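Local coordinates for protein cerato-platanin 1 (Moniliophthora perniciosa, PDB 3SUJ) that is of unknown function but belongs to the secreted cerato-platanin family, folds as a double-psi beta-barrel and binds zinc ions, at residues Val21-Gly26 and Ser50-Tyr55; Ser17-Thr22 and Gly29-Tyr34; Val3-Asp8 and Phe90-Gln95; Ser62-Thr67 and Val115-Phe120. One frame throughout, in Å; residues are numbered along the deposited sequence. Where two conformers were deposited one is given.

Interaction 1 (Val21-Gly26 and Ser50-Tyr55). With ZN (zinc ion), chain E.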
# COMPACT_ATOMS: atom_id res chain seq x y z
N VAL A 21 -11.15 3.83 -5.38
CA VAL A 21 -9.81 3.43 -5.86
C VAL A 21 -9.98 2.54 -7.07
O VAL A 21 -11.05 2.06 -7.42
CB VAL A 21 -9.04 2.76 -4.69
CG1 VAL A 21 -8.78 3.75 -3.56
CG2 VAL A 21 -9.80 1.52 -4.21
N THR A 22 -8.85 2.24 -7.68
CA THR A 22 -8.87 1.49 -8.94
C THR A 22 -9.50 0.12 -8.73
O THR A 22 -10.26 -0.40 -9.58
CB THR A 22 -7.41 1.31 -9.44
OG1 THR A 22 -6.77 2.55 -9.51
CG2 THR A 22 -7.42 0.57 -10.79
N CYS A 23 -9.20 -0.53 -7.61
CA CYS A 23 -9.65 -1.89 -7.33
C CYS A 23 -11.01 -1.93 -6.68
O CYS A 23 -11.22 -2.53 -5.62
CB CYS A 23 -8.61 -2.64 -6.44
SG CYS A 23 -6.97 -2.71 -7.20
N SER A 24 -11.94 -1.30 -7.38
CA SER A 24 -13.32 -1.13 -6.87
C SER A 24 -14.16 -2.38 -6.95
O SER A 24 -14.31 -3.13 -6.01
CB SER A 24 -13.94 0.10 -7.51
OG SER A 24 -13.86 -0.10 -8.90
N ASP A 25 -14.82 -2.61 -8.05
CA ASP A 25 -15.60 -3.86 -8.13
C ASP A 25 -15.06 -4.65 -9.33
O ASP A 25 -13.92 -4.48 -9.79
CB ASP A 25 -17.09 -3.54 -8.22
CG ASP A 25 -17.43 -2.55 -9.34
OD1 ASP A 25 -16.57 -2.36 -10.25
OD2 ASP A 25 -18.51 -1.90 -9.36
N GLY A 26 -15.88 -5.55 -9.88
CA GLY A 26 -15.38 -6.52 -10.84
C GLY A 26 -14.74 -7.74 -10.18
O GLY A 26 -14.55 -7.83 -8.97
N SER A 50 2.14 0.63 -9.00
CA SER A 50 2.14 0.61 -10.46
C SER A 50 1.88 -0.76 -11.00
O SER A 50 1.59 -0.86 -12.21
CB SER A 50 3.41 1.25 -10.98
OG SER A 50 4.56 0.55 -10.54
N ASP A 51 1.88 -1.80 -10.20
CA ASP A 51 1.49 -3.15 -10.65
C ASP A 51 0.00 -3.24 -10.84
O ASP A 51 -0.47 -4.20 -11.40
CB ASP A 51 1.92 -4.21 -9.64
CG ASP A 51 3.38 -4.56 -9.74
OD1 ASP A 51 4.10 -4.06 -10.60
OD2 ASP A 51 3.79 -5.31 -8.84
N ILE A 52 -0.77 -2.25 -10.35
CA ILE A 52 -2.21 -2.19 -10.64
C ILE A 52 -2.34 -1.41 -11.93
O ILE A 52 -2.26 -0.18 -11.92
CB ILE A 52 -2.96 -1.53 -9.53
CG1 ILE A 52 -2.67 -2.18 -8.18
CG2 ILE A 52 -4.50 -1.41 -9.83
CD1 ILE A 52 -3.15 -3.47 -8.20
N ALA A 53 -2.48 -2.10 -13.05
CA ALA A 53 -2.42 -1.44 -14.37
C ALA A 53 -3.67 -0.57 -14.62
O ALA A 53 -3.57 0.46 -15.30
CB ALA A 53 -2.31 -2.49 -15.50
N GLY A 54 -4.77 -0.93 -13.98
CA GLY A 54 -6.03 -0.21 -14.18
C GLY A 54 -7.09 -1.06 -13.60
O GLY A 54 -6.83 -2.06 -12.88
N TYR A 55 -8.35 -0.73 -13.89
CA TYR A 55 -9.49 -1.46 -13.39
C TYR A 55 -9.33 -2.93 -13.63
O TYR A 55 -8.90 -3.42 -14.67
CB TYR A 55 -10.75 -0.93 -14.11
CG TYR A 55 -12.07 -1.57 -13.60
CD1 TYR A 55 -12.65 -1.24 -12.40
CD2 TYR A 55 -12.65 -2.49 -14.37
CE1 TYR A 55 -13.86 -1.86 -12.03
CE2 TYR A 55 -13.80 -3.19 -14.02
CZ TYR A 55 -14.37 -2.85 -12.87
OH TYR A 55 -15.58 -3.46 -12.49
ZN ZN E . 5.82 -5.46 -9.01
O HOH W 1 6.36 -5.90 -11.07
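The hydroxyl OH of Y55 donates a 2.7 Å hydrogen bond to OD1 of D25, the one hydrogen bond that joins loops 21-26 and 50-55. It arrives from above the carboxylate, 37° out of that plane, and the carboxylate stands nearly perpendicular to the tyrosine ring (88°). OD1 lies at the ring edge, close to the ring plane, and so does OG of S24, 3.6 Å from CE1 of Y55. With CG trans to the backbone N (chi1 -176°), the tyrosine extends along the 22-26 loop until its hydroxyl meets D25. The other half of the contact is van der Waals packing. Methyl CG2 of T22 presses on the peptide between G54 and Y55, 3.3 Å from C of G54, whereas OG1 of the same threonine is hydrogen-bonded to the backbone N of R85. CG2 of I52 packs against T22 and, at 3.8 Å, against SG of C23. C23 is the centre of an inverse gamma turn and is disulfide-bonded to C60. D51, next to I52, binds a zinc ion through OD2 at 2.0 Å, and a water on the metal donates to its OD1. Here a disulfide-tied loop of the cerato-platanin fold packs on a loop that carries a zinc site.

Interaction 2 (Ser17-Thr22 and Gly29-Tyr34)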
# COMPACT_ATOMS: atom_id res chain seq x y z
N SER A 17 -14.51 4.84 0.69
CA SER A 17 -15.06 3.69 0.07
C SER A 17 -14.05 2.97 -0.85
O SER A 17 -13.26 3.61 -1.54
CB SER A 17 -16.26 4.13 -0.79
OG SER A 17 -16.80 3.06 -1.48
N LEU A 18 -14.14 1.65 -0.96
CA LEU A 18 -13.36 0.96 -1.97
C LEU A 18 -13.79 1.34 -3.38
O LEU A 18 -13.05 1.13 -4.34
CB LEU A 18 -13.40 -0.54 -1.85
CG LEU A 18 -12.27 -1.15 -0.99
CD1 LEU A 18 -10.85 -0.96 -1.64
CD2 LEU A 18 -12.31 -0.65 0.43
N LEU A 19 -14.96 1.94 -3.55
CA LEU A 19 -15.34 2.49 -4.87
C LEU A 19 -14.51 3.68 -5.29
O LEU A 19 -14.52 4.02 -6.49
CB LEU A 19 -16.86 2.79 -4.94
CG LEU A 19 -17.74 1.59 -4.70
CD1 LEU A 19 -19.21 2.11 -4.58
CD2 LEU A 19 -17.53 0.50 -5.75
N SER A 20 -13.72 4.23 -4.40
CA SER A 20 -12.88 5.41 -4.70
C SER A 20 -11.50 5.13 -5.29
O SER A 20 -10.78 6.05 -5.62
CB SER A 20 -12.69 6.28 -3.46
OG SER A 20 -11.79 5.74 -2.51
N VAL A 21 -11.15 3.83 -5.38
CA VAL A 21 -9.81 3.43 -5.86
C VAL A 21 -9.98 2.54 -7.07
O VAL A 21 -11.05 2.06 -7.42
CB VAL A 21 -9.04 2.76 -4.69
CG1 VAL A 21 -8.78 3.75 -3.56
CG2 VAL A 21 -9.80 1.52 -4.21
N THR A 22 -8.85 2.24 -7.68
CA THR A 22 -8.87 1.49 -8.94
C THR A 22 -9.50 0.12 -8.73
O THR A 22 -10.26 -0.40 -9.58
CB THR A 22 -7.41 1.31 -9.44
OG1 THR A 22 -6.77 2.55 -9.51
CG2 THR A 22 -7.42 0.57 -10.79
N GLY A 29 -11.90 -6.83 -8.09
CA GLY A 29 -12.10 -5.69 -7.21
C GLY A 29 -12.38 -6.09 -5.80
O GLY A 29 -12.69 -7.25 -5.49
N LEU A 30 -12.33 -5.15 -4.92
CA LEU A 30 -12.35 -5.41 -3.47
C LEU A 30 -13.68 -5.06 -2.85
O LEU A 30 -13.92 -5.47 -1.70
CB LEU A 30 -11.20 -4.64 -2.81
CG LEU A 30 -9.85 -5.16 -3.30
CD1 LEU A 30 -8.76 -4.25 -2.76
CD2 LEU A 30 -9.59 -6.66 -2.87
N TYR A 31 -14.51 -4.33 -3.57
CA TYR A 31 -15.89 -4.03 -3.18
C TYR A 31 -16.82 -5.05 -3.89
O TYR A 31 -16.68 -5.31 -5.08
CB TYR A 31 -16.21 -2.62 -3.63
CG TYR A 31 -17.48 -2.07 -3.12
CD1 TYR A 31 -17.53 -1.24 -1.99
CD2 TYR A 31 -18.67 -2.32 -3.81
CE1 TYR A 31 -18.72 -0.67 -1.57
CE2 TYR A 31 -19.86 -1.81 -3.36
CZ TYR A 31 -19.87 -0.97 -2.26
OH TYR A 31 -21.04 -0.40 -1.85
N PRO A 32 -17.82 -5.58 -3.18
CA PRO A 32 -18.30 -5.24 -1.85
C PRO A 32 -17.73 -6.10 -0.72
O PRO A 32 -18.15 -5.90 0.40
CB PRO A 32 -19.84 -5.43 -1.97
CG PRO A 32 -19.94 -6.47 -3.05
CD PRO A 32 -18.62 -6.68 -3.77
N LYS A 33 -16.74 -6.96 -0.96
CA LYS A 33 -16.14 -7.76 0.10
C LYS A 33 -15.60 -6.83 1.21
O LYS A 33 -15.76 -7.09 2.42
CB LYS A 33 -15.03 -8.61 -0.43
CG LYS A 33 -14.44 -9.51 0.61
CD LYS A 33 -13.42 -10.47 -0.02
CE LYS A 33 -12.74 -11.29 1.01
NZ LYS A 33 -11.77 -12.25 0.42
N TYR A 34 -14.95 -5.75 0.80
CA TYR A 34 -14.51 -4.71 1.73
C TYR A 34 -15.17 -3.39 1.35
O TYR A 34 -14.96 -2.86 0.24
CB TYR A 34 -13.02 -4.57 1.64
CG TYR A 34 -12.29 -5.87 1.87
CD1 TYR A 34 -12.16 -6.42 3.14
CD2 TYR A 34 -11.70 -6.56 0.81
CE1 TYR A 34 -11.48 -7.62 3.34
CE2 TYR A 34 -11.01 -7.76 1.00
CZ TYR A 34 -10.91 -8.26 2.27
OH TYR A 34 -10.21 -9.42 2.47
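The 3-10 turn at residues 18-20 passes the irregular loop 29-34 most closely at L18 and Y31, whose CA atoms are 5.7 Å apart, and no hydrogen bond links the two segments. Side chains therefore make the contact. L19 lies over one face of the Y31 ring in a CH-pi arrangement, its CG 3.8 Å from the ring centroid and 7° off the normal. Its two methyls spread from there: CD2 sits 3.6 Å from CD2 of Y31, near the base of the ring, and CD1 lies toward the hydroxyl end. L18 takes the inner position. Its CB packs at 3.9 Å on CB of Y31, close to the ring plane, CD1 touches CB of L30, and CG comes to 3.4 Å from O of Y34. The turn is held from within: OG of S17 accepts from N of L19 in an ST turn, and O of S17 receives both N and OG of S20. The bond from N of Y34 to O of L30 closes a turn that contains the cis peptide before P32. Both segments belong to the long connection between strands 3-7 and 47-49, where backbone hydrogen bonds tie L18 to R35, L30 to C23 and Y31 to S24.

Interaction 3 (Val3-Asp8 and Phe90-Gln95)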
# COMPACT_ATOMS: atom_id res chain seq x y z
N VAL A 3 12.55 0.07 -5.60
CA VAL A 3 11.50 0.89 -6.19
C VAL A 3 11.16 1.97 -5.22
O VAL A 3 11.54 1.97 -4.06
CB VAL A 3 10.20 0.10 -6.45
CG1 VAL A 3 10.42 -0.96 -7.58
CG2 VAL A 3 9.68 -0.46 -5.06
N LYS A 4 10.48 2.96 -5.75
CA LYS A 4 10.08 4.11 -4.94
C LYS A 4 8.88 3.86 -4.09
O LYS A 4 7.90 3.22 -4.55
CB LYS A 4 9.77 5.28 -5.86
CG LYS A 4 11.00 5.82 -6.56
CD LYS A 4 10.57 7.05 -7.42
CE LYS A 4 11.62 7.24 -8.45
NZ LYS A 4 12.25 8.59 -8.50
N LEU A 5 8.88 4.39 -2.90
CA LEU A 5 7.74 4.41 -2.01
C LEU A 5 7.47 5.87 -1.59
O LEU A 5 8.35 6.52 -1.02
CB LEU A 5 7.98 3.54 -0.77
CG LEU A 5 6.85 3.68 0.26
CD1 LEU A 5 5.55 3.12 -0.19
CD2 LEU A 5 7.25 3.04 1.55
N SER A 6 6.23 6.28 -1.79
CA SER A 6 5.73 7.61 -1.39
C SER A 6 4.57 7.40 -0.48
O SER A 6 4.19 6.23 -0.21
CB SER A 6 5.28 8.37 -2.61
OG SER A 6 6.45 8.55 -3.45
N TYR A 7 3.95 8.47 0.01
CA TYR A 7 2.76 8.30 0.84
C TYR A 7 1.65 9.23 0.38
O TYR A 7 1.92 10.23 -0.32
CB TYR A 7 3.03 8.47 2.30
CG TYR A 7 3.22 9.84 2.81
CD1 TYR A 7 4.46 10.41 2.80
CD2 TYR A 7 2.14 10.55 3.35
CE1 TYR A 7 4.64 11.70 3.25
CE2 TYR A 7 2.28 11.82 3.84
CZ TYR A 7 3.52 12.40 3.80
OH TYR A 7 3.79 13.70 4.32
N ASP A 8 0.44 8.93 0.79
CA ASP A 8 -0.69 9.84 0.53
C ASP A 8 -1.64 9.62 1.67
O ASP A 8 -2.09 8.51 1.90
CB ASP A 8 -1.38 9.53 -0.79
CG ASP A 8 -2.28 10.64 -1.24
OD1 ASP A 8 -3.19 11.00 -0.51
OD2 ASP A 8 -1.96 11.28 -2.32
N PHE A 90 5.27 2.57 -5.44
CA PHE A 90 4.21 2.35 -4.48
C PHE A 90 3.91 3.66 -3.76
O PHE A 90 4.81 4.50 -3.55
CB PHE A 90 4.69 1.35 -3.42
CG PHE A 90 4.78 -0.07 -3.95
CD1 PHE A 90 5.85 -0.46 -4.75
CD2 PHE A 90 3.73 -0.93 -3.77
CE1 PHE A 90 5.85 -1.75 -5.40
CE2 PHE A 90 3.80 -2.19 -4.35
CZ PHE A 90 4.82 -2.54 -5.14
N THR A 91 2.66 3.78 -3.30
CA THR A 91 2.23 4.95 -2.50
C THR A 91 1.43 4.38 -1.35
O THR A 91 0.28 3.93 -1.59
CB THR A 91 1.41 5.91 -3.30
OG1 THR A 91 2.13 6.37 -4.42
CG2 THR A 91 1.05 7.11 -2.42
N ALA A 92 1.91 4.46 -0.11
CA ALA A 92 1.20 3.90 1.05
C ALA A 92 0.56 4.99 1.86
O ALA A 92 0.71 6.18 1.58
CB ALA A 92 2.16 3.09 1.89
N SER A 93 -0.21 4.60 2.87
CA SER A 93 -0.65 5.53 3.88
C SER A 93 0.52 6.22 4.50
O SER A 93 1.64 5.66 4.59
CB SER A 93 -1.56 4.89 4.96
OG SER A 93 -0.85 3.98 6.00
N LYS A 94 0.29 7.43 5.12
CA LYS A 94 1.32 8.05 5.93
C LYS A 94 1.66 7.16 7.14
O LYS A 94 2.84 7.07 7.45
CB LYS A 94 0.90 9.46 6.38
CG LYS A 94 2.03 10.19 7.03
CD LYS A 94 1.54 11.58 7.45
CE LYS A 94 2.67 12.26 8.16
NZ LYS A 94 2.81 11.82 9.59
N GLN A 95 0.67 6.58 7.78
CA GLN A 95 0.97 5.72 8.94
C GLN A 95 1.93 4.57 8.50
O GLN A 95 2.85 4.24 9.24
CB GLN A 95 -0.29 5.16 9.52
CG GLN A 95 -1.05 6.14 10.41
CD GLN A 95 -2.40 5.67 10.68
OE1 GLN A 95 -2.60 4.96 11.74
NE2 GLN A 95 -3.34 5.96 9.78
O HOH W 2 6.25 6.28 -5.30
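CD1 of L5 lies at the apolar centre, 3.8 Å from CB of F90 and 4.0 Å from CB of A92. The leucine's chi1 of 174° sets CG opposite its own backbone N and swings CD1 across to the neighbouring strand, and its side chain meets that of F90 at about a right angle. Strands 3-7 and 90-92 form a parallel pair within the mixed sheet of the double-psi beta-barrel, their directions 31° apart, with L5 beside F90, S6 beside T91 and Y7 beside A92. L5, Y7, F90 and A92 occupy one face. There the F90 ring also meets Y64 edge to face, and L5 touches L100 of helix 94-101. Further along, the Y7 ring and the K94 chain run side by side in the same direction, CD2 of Y7 lying 3.5 Å from CB of K94; NZ of K94 goes on to a salt bridge with D98. On the other face, methyl CG2 of T91 packs on CB of D8 at 3.8 Å, while OG1 of T91 bonds to S86. Four backbone bonds alternate between the strands, from N of F90, S6, A92 and D8 to O of K4, F90, S6 and A92 respectively. At the polar edge OG of S6, which also bonds to T110, donates to a water at 2.9 Å, and that water donates in turn to O of F90, giving this carbonyl a second donor.

Interaction 4 (Ser62-Thr67 and Val115-Phe120). With ZN (zinc ion), chain D.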
# COMPACT_ATOMS: atom_id res chain seq x y z
N SER A 62 -3.32 -7.74 -3.75
CA SER A 62 -2.07 -8.45 -3.44
C SER A 62 -1.35 -7.77 -2.29
O SER A 62 -1.55 -6.57 -2.01
CB SER A 62 -1.12 -8.40 -4.67
OG SER A 62 -1.43 -9.28 -5.69
N CYS A 63 -0.52 -8.54 -1.63
CA CYS A 63 0.25 -8.12 -0.48
C CYS A 63 1.69 -7.96 -0.84
O CYS A 63 2.35 -8.93 -1.34
CB CYS A 63 0.09 -9.18 0.59
SG CYS A 63 0.91 -8.76 2.18
N TYR A 64 2.27 -6.80 -0.60
CA TYR A 64 3.66 -6.51 -0.94
C TYR A 64 4.45 -6.26 0.31
O TYR A 64 4.06 -5.37 1.13
CB TYR A 64 3.75 -5.28 -1.88
CG TYR A 64 3.16 -5.55 -3.21
CD1 TYR A 64 3.98 -6.01 -4.25
CD2 TYR A 64 1.84 -5.31 -3.51
CE1 TYR A 64 3.50 -6.27 -5.53
CE2 TYR A 64 1.35 -5.57 -4.81
CZ TYR A 64 2.18 -5.98 -5.79
OH TYR A 64 1.64 -6.21 -7.06
N GLN A 65 5.56 -6.94 0.46
CA GLN A 65 6.52 -6.64 1.49
C GLN A 65 7.47 -5.60 1.00
O GLN A 65 8.14 -5.76 -0.04
CB GLN A 65 7.28 -7.89 1.80
CG GLN A 65 8.35 -7.68 2.92
CD GLN A 65 9.21 -8.92 3.08
OE1 GLN A 65 9.68 -9.46 2.04
NE2 GLN A 65 9.39 -9.44 4.26
N LEU A 66 7.51 -4.47 1.70
CA LEU A 66 8.37 -3.35 1.35
C LEU A 66 9.38 -3.16 2.46
O LEU A 66 9.00 -2.99 3.59
CB LEU A 66 7.55 -2.07 1.18
CG LEU A 66 6.37 -2.16 0.22
CD1 LEU A 66 5.56 -0.82 0.18
CD2 LEU A 66 6.79 -2.48 -1.17
N THR A 67 10.65 -3.22 2.08
CA THR A 67 11.73 -3.18 3.06
C THR A 67 12.59 -1.98 2.83
O THR A 67 13.07 -1.71 1.74
CB THR A 67 12.61 -4.48 3.00
OG1 THR A 67 11.71 -5.61 3.26
CG2 THR A 67 13.67 -4.43 4.11
N VAL A 115 11.10 -4.64 -2.76
CA VAL A 115 9.74 -5.12 -2.81
C VAL A 115 9.73 -6.59 -3.16
O VAL A 115 10.45 -6.99 -4.15
CB VAL A 115 8.94 -4.29 -3.81
CG1 VAL A 115 9.57 -4.22 -5.17
CG2 VAL A 115 7.50 -4.83 -3.93
N ARG A 116 8.86 -7.34 -2.51
CA ARG A 116 8.58 -8.70 -2.92
C ARG A 116 7.09 -8.88 -2.76
O ARG A 116 6.55 -8.49 -1.70
CB ARG A 116 9.31 -9.56 -1.90
CG ARG A 116 9.58 -11.00 -2.08
CD ARG A 116 10.97 -10.92 -1.41
NE ARG A 116 12.02 -11.47 -2.19
CZ ARG A 116 12.62 -12.56 -1.79
NH1 ARG A 116 12.23 -13.14 -0.65
NH2 ARG A 116 13.46 -13.10 -2.58
N LYS A 117 6.40 -9.48 -3.69
CA LYS A 117 5.02 -9.94 -3.44
C LYS A 117 5.05 -11.15 -2.54
O LYS A 117 5.91 -12.04 -2.76
CB LYS A 117 4.33 -10.29 -4.73
CG LYS A 117 2.80 -10.50 -4.34
CD LYS A 117 1.89 -10.82 -5.47
CE LYS A 117 1.70 -9.62 -6.53
NZ LYS A 117 0.78 -10.08 -7.48
N VAL A 118 4.30 -11.16 -1.45
CA VAL A 118 4.29 -12.25 -0.46
C VAL A 118 2.85 -12.73 -0.26
O VAL A 118 1.89 -12.18 -0.76
CB VAL A 118 4.91 -11.78 0.89
CG1 VAL A 118 6.36 -11.36 0.72
CG2 VAL A 118 4.10 -10.58 1.51
N ASP A 119 2.71 -13.84 0.44
CA ASP A 119 1.39 -14.38 0.71
C ASP A 119 0.56 -13.36 1.41
O ASP A 119 1.01 -12.68 2.30
CB ASP A 119 1.58 -15.55 1.67
CG ASP A 119 0.32 -16.39 1.83
OD1 ASP A 119 0.15 -17.25 0.99
OD2 ASP A 119 -0.50 -16.10 2.71
N PHE A 120 -0.75 -13.36 1.12
CA PHE A 120 -1.65 -12.39 1.66
C PHE A 120 -1.74 -12.50 3.17
O PHE A 120 -2.03 -11.51 3.86
CB PHE A 120 -3.01 -12.55 1.03
CG PHE A 120 -3.92 -11.41 1.40
CD1 PHE A 120 -3.82 -10.17 0.72
CD2 PHE A 120 -4.73 -11.48 2.53
CE1 PHE A 120 -4.56 -9.10 1.10
CE2 PHE A 120 -5.49 -10.34 2.94
CZ PHE A 120 -5.41 -9.14 2.18
ZN ZN D . -1.25 -18.55 1.48
O HOH W 3 -0.28 -11.27 -2.32
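The ring of Y64 lies beside V115 and points the same way, its CD1 3.7 Å from methyl CG2 of V115. That methyl also meets CD2 of L66, so one branch serves two side chains of the facing strand. The chain of K117 crosses the outer end of the Y64 ring obliquely, with CE 3.5 Å from OH. A bend at chi3 (-67°) turns NZ to OG of S62 in a 3.0 Å hydrogen bond, and OD1 of N59 takes another. The opposite face holds V118: CG2 touches SG of C63 and CG1 lies 3.7 Å from CB of Q65. Q65 and R116 form a hydrogen-bonded antiparallel pair, N to O in both directions; their side chains run alongside each other, OE1 of Q65 resting 4.0 Å from CD of R116, while NE2 of Q65 bonds to OH of Y79. N of V118 bonds to O of C63, and a water bridges N of C63 to O of V118. C63 is disulfide-bonded to C123. D119 binds a zinc ion through OD1 at 2.0 Å, and its OD2 bonds to OG of S121. The arrangement is an antiparallel strand pair of the double-psi beta-barrel, ending beside a disulfide and a zinc site.

From the N terminus, strand 3-7 opens interaction 3, which closes only at 90-95. Interactions 1 and 2 are nested inside that long loop. They start from overlapping residues: 17-22 meets 29-34 first, and 21-26 then meets 50-55, the two contacts touching through backbone bonds between 21-26 and 29-34. Interaction 4 opens at 62-67, before interaction 3 closes, and ends at 115-120, so interactions 3 and 4 cross. Both lie in the mixed sheet, where strands 3-7 and 111-118 are neighbours, and their side chains pack together, V3 on V115 and L5 on L66. Interaction 1 reaches interaction 4 where D51 comes close to Y64, bringing the 50-55 loop up to the barrel.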